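Local atomic coordinates of mandelate racemase/muconate lactonizing enzyme (Roseovarius nubinhibens ISM, PDB entry 3FVD), a protein that probably catalyses a magnesium-dependent reaction of the mandelate racemase/muconate lactonizing enzyme family, within the enolase superfamily, its own substrate not being established. Residues Ile240-Cys245 against Arg258-Gly263. Sequence-based numbering, arbitrary orientation.
Sequences IMLDEC and RGACEG. With MG (magnesium ion), chain C.
Ile-240 and Glu-262 grip each other twice where strand 240-242 joins strand 263-266 in parallel. Glu-262 N donates to Ile-240 O over 2.9 Å. In return Ile-240 N reaches Glu-262 OE1, a nearly straight bond (166°), and both acceptors are met nearly end-on to their C-O bonds. The bend of the glutamate at chi2 (80°) folds its carboxylate back onto the start of the strand. Further along, Leu-242 N donates to Gly-263 O at 3.0 Å, and the same oxygen receives a CA-H contact from Met-241.

Tight apolar packing sets Leu-242 CG 3.7 Å from Cys-261 CB, while the Ile-240 CG2 methyl, anti to its own N, lies against the carbonyl oxygen Ala-260 O at 3.4 Å. On the other sheet face, Met-241 bends its SD over the Gly-263 carbonyl carbon. Contact thins toward the helix exit, where Gly-259 ends helix 249-257 in a Schellman motif and exposed Arg-258 turns to Asp-227.

Glu-262 OE2 hydrogen-bonds His-231 and salt-bridges Arg-235, both of the second subunit; an alanine here would probably leave Ile-240 N without its acceptor and both those residues without their carboxylate mate. Strand 240-242, helix 249-257 and strand 263-266 form a beta-alpha-beta crossover of the TIM-barrel-like domain. The chemistry implies a division of labour: backbone bonds and apolar packing fix the strand, whose C-terminal end delivers Asp-243 and Glu-244 to magnesium.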
ATOM      1  N   ILE A 240      16.446  15.013  -4.150  1.00 10.77           N
ATOM      2  CA  ILE A 240      15.379  15.976  -4.515  0.50 10.05           C
ATOM      3  C   ILE A 240      15.199  16.860  -3.305  1.00  9.77           C
ATOM      4  O   ILE A 240      15.145  16.359  -2.197  1.00 10.02           O
ATOM      5  CB  ILE A 240      14.002  15.272  -4.830  0.50 10.35           C
ATOM      6  CG1 ILE A 240      13.936  14.735  -6.254  0.50 18.65           C
ATOM      7  CG2 ILE A 240      12.859  16.305  -4.750  0.50 18.09           C
ATOM      8  CD1 ILE A 240      15.152  14.078  -6.734  0.50 10.36           C
ATOM      9  N   MET A 241      15.112  18.168  -3.522  1.00 11.74           N
ATOM     10  CA  MET A 241      14.973  19.250  -2.531  1.00 14.28           C
ATOM     11  C   MET A 241      13.572  19.810  -2.845  1.00 15.96           C
ATOM     12  O   MET A 241      13.280  20.131  -4.006  1.00 17.35           O
ATOM     13  CB  MET A 241      16.085  20.318  -2.777  1.00 16.80           C
ATOM     14  CG  MET A 241      16.212  21.759  -1.993  1.00 16.82           C
ATOM     15  SD  MET A 241      16.252  21.622  -0.246  1.00 19.78           S
ATOM     16  CE  MET A 241      17.914  20.844  -0.019  1.00 16.93           C
ATOM     17  N   LEU A 242      12.686  19.887  -1.844  1.00 14.45           N
ATOM     18  CA  LEU A 242      11.401  20.560  -2.038  1.00 14.40           C
ATOM     19  C   LEU A 242      11.437  21.928  -1.445  1.00 13.68           C
ATOM     20  O   LEU A 242      12.193  22.175  -0.537  1.00 12.38           O
ATOM     21  CB  LEU A 242      10.218  19.775  -1.453  1.00 14.74           C
ATOM     22  CG  LEU A 242       9.992  18.416  -2.159  1.00 17.79           C
ATOM     23  CD1 LEU A 242       8.841  17.799  -1.551  1.00 15.82           C
ATOM     24  CD2 LEU A 242       9.697  18.585  -3.629  1.00 16.66           C
ATOM     25  N   ASP A 243      10.593  22.811  -1.967  1.00 14.41           N
ATOM     26  CA  ASP A 243      10.577  24.189  -1.582  1.00 17.10           C
ATOM     27  C   ASP A 243       9.144  24.807  -1.721  1.00 17.00           C
ATOM     28  O   ASP A 243       8.401  24.850  -0.778  1.00 17.03           O
ATOM     29  CB  ASP A 243      11.635  24.965  -2.414  1.00 21.13           C
ATOM     30  CG  ASP A 243      11.676  26.486  -2.092  1.00 27.11           C
ATOM     31  OD1 ASP A 243      11.045  26.894  -1.107  1.00 23.53           O
ATOM     32  OD2 ASP A 243      12.341  27.292  -2.830  1.00 24.77           O
ATOM     33  N   GLU A 244       8.794  25.289  -2.894  1.00 16.08           N
ATOM     34  CA  GLU A 244       7.608  26.065  -3.083  1.00 17.23           C
ATOM     35  C   GLU A 244       6.287  25.330  -2.809  1.00 18.77           C
ATOM     36  O   GLU A 244       5.322  25.995  -2.456  1.00 20.18           O
ATOM     37  CB  GLU A 244       7.548  26.625  -4.520  1.00 17.30           C
ATOM     38  CG  GLU A 244       8.576  27.705  -4.821  1.00 23.13           C
ATOM     39  CD  GLU A 244       9.979  27.177  -5.208  1.00 18.33           C
ATOM     40  OE1 GLU A 244      10.209  25.936  -5.292  1.00 23.62           O
ATOM     41  OE2 GLU A 244      10.890  28.042  -5.349  1.00 25.09           O
ATOM     42  N   CYS A 245       6.202  24.012  -3.018  1.00 18.19           N
ATOM     43  CA  CYS A 245       4.917  23.305  -2.755  1.00 18.14           C
ATOM     44  C   CYS A 245       4.669  23.066  -1.252  1.00 18.70           C
ATOM     45  O   CYS A 245       3.655  22.530  -0.890  1.00 20.16           O
ATOM     46  CB  CYS A 245       4.818  21.974  -3.469  1.00 16.85           C
ATOM     47  SG  CYS A 245       6.017  20.760  -2.866  1.00 22.35           S
ATOM     48  N   ARG A 258       5.535  10.144   1.707  1.00 20.15           N
ATOM     49  CA  ARG A 258       5.673   9.581   0.353  1.00 21.68           C
ATOM     50  C   ARG A 258       7.134   9.323  -0.025  1.00 21.26           C
ATOM     51  O   ARG A 258       7.403   8.957  -1.136  1.00 23.51           O
ATOM     52  CB  ARG A 258       5.056  10.502  -0.691  1.00 23.69           C
ATOM     53  CG  ARG A 258       3.523  10.645  -0.650  1.00 41.07           C
ATOM     54  CD  ARG A 258       3.307  12.072  -0.996  1.00 28.07           C
ATOM     55  NE  ARG A 258       2.031  12.515  -1.575  1.00 42.23           N
ATOM     56  CZ  ARG A 258       1.615  12.317  -2.837  1.00 32.30           C
ATOM     57  NH1 ARG A 258       0.460  12.871  -3.184  1.00 42.51           N
ATOM     58  NH2 ARG A 258       2.280  11.542  -3.726  1.00 41.35           N
ATOM     59  N   GLY A 259       8.092   9.526   0.862  1.00 18.94           N
ATOM     60  CA  GLY A 259       9.490   9.564   0.417  1.00 17.39           C
ATOM     61  C   GLY A 259       9.815  10.485  -0.773  1.00 16.21           C
ATOM     62  O   GLY A 259      10.633  10.130  -1.585  1.00 17.18           O
ATOM     63  N   ALA A 260       9.246  11.684  -0.837  1.00 13.66           N
ATOM     64  CA  ALA A 260       9.374  12.543  -1.983  1.00 13.99           C
ATOM     65  C   ALA A 260      10.710  13.325  -2.065  1.00 16.91           C
ATOM     66  O   ALA A 260      10.991  13.971  -3.102  1.00 17.50           O
ATOM     67  CB  ALA A 260       8.225  13.580  -1.989  1.00 12.11           C
ATOM     68  N   CYS A 261      11.484  13.353  -0.991  1.00 15.45           N
ATOM     69  CA  CYS A 261      12.611  14.268  -0.986  1.00 13.80           C
ATOM     70  C   CYS A 261      13.634  13.879   0.054  1.00 12.81           C
ATOM     71  O   CYS A 261      13.354  13.075   0.959  1.00 12.95           O
ATOM     72  CB  CYS A 261      12.104  15.682  -0.762  1.00 12.47           C
ATOM     73  SG  CYS A 261      11.401  15.996   0.845  1.00 18.08           S
ATOM     74  N   GLU A 262      14.829  14.413  -0.077  1.00 11.46           N
ATOM     75  CA  GLU A 262      15.802  14.207   0.967  1.00 10.61           C
ATOM     76  C   GLU A 262      16.129  15.531   1.634  1.00 11.48           C
ATOM     77  O   GLU A 262      16.946  15.614   2.546  1.00 11.78           O
ATOM     78  CB  GLU A 262      17.028  13.530   0.399  1.00 10.94           C
ATOM     79  CG  GLU A 262      16.880  12.065  -0.015  1.00 12.23           C
ATOM     80  CD  GLU A 262      16.233  11.919  -1.367  1.00 12.58           C
ATOM     81  OE1 GLU A 262      16.303  12.839  -2.192  1.00 13.05           O
ATOM     82  OE2 GLU A 262      15.643  10.861  -1.632  1.00 13.73           O
ATOM     83  N   GLY A 263      15.478  16.602   1.193  1.00 11.86           N
ATOM     84  CA  GLY A 263      15.663  17.879   1.916  1.00 12.22           C
ATOM     85  C   GLY A 263      14.580  18.857   1.551  1.00 11.12           C
ATOM     86  O   GLY A 263      13.828  18.619   0.591  1.00 12.17           O
TER
HETATM   87 MG    MG C 501      12.885  26.558  -5.333  0.50 16.98          MG
HETATM   88  O   HOH W   1      12.278  25.497  -7.315  1.00 55.67           O
HETATM   89  O   HOH W   2      13.521  28.864  -6.167  1.00 40.49           O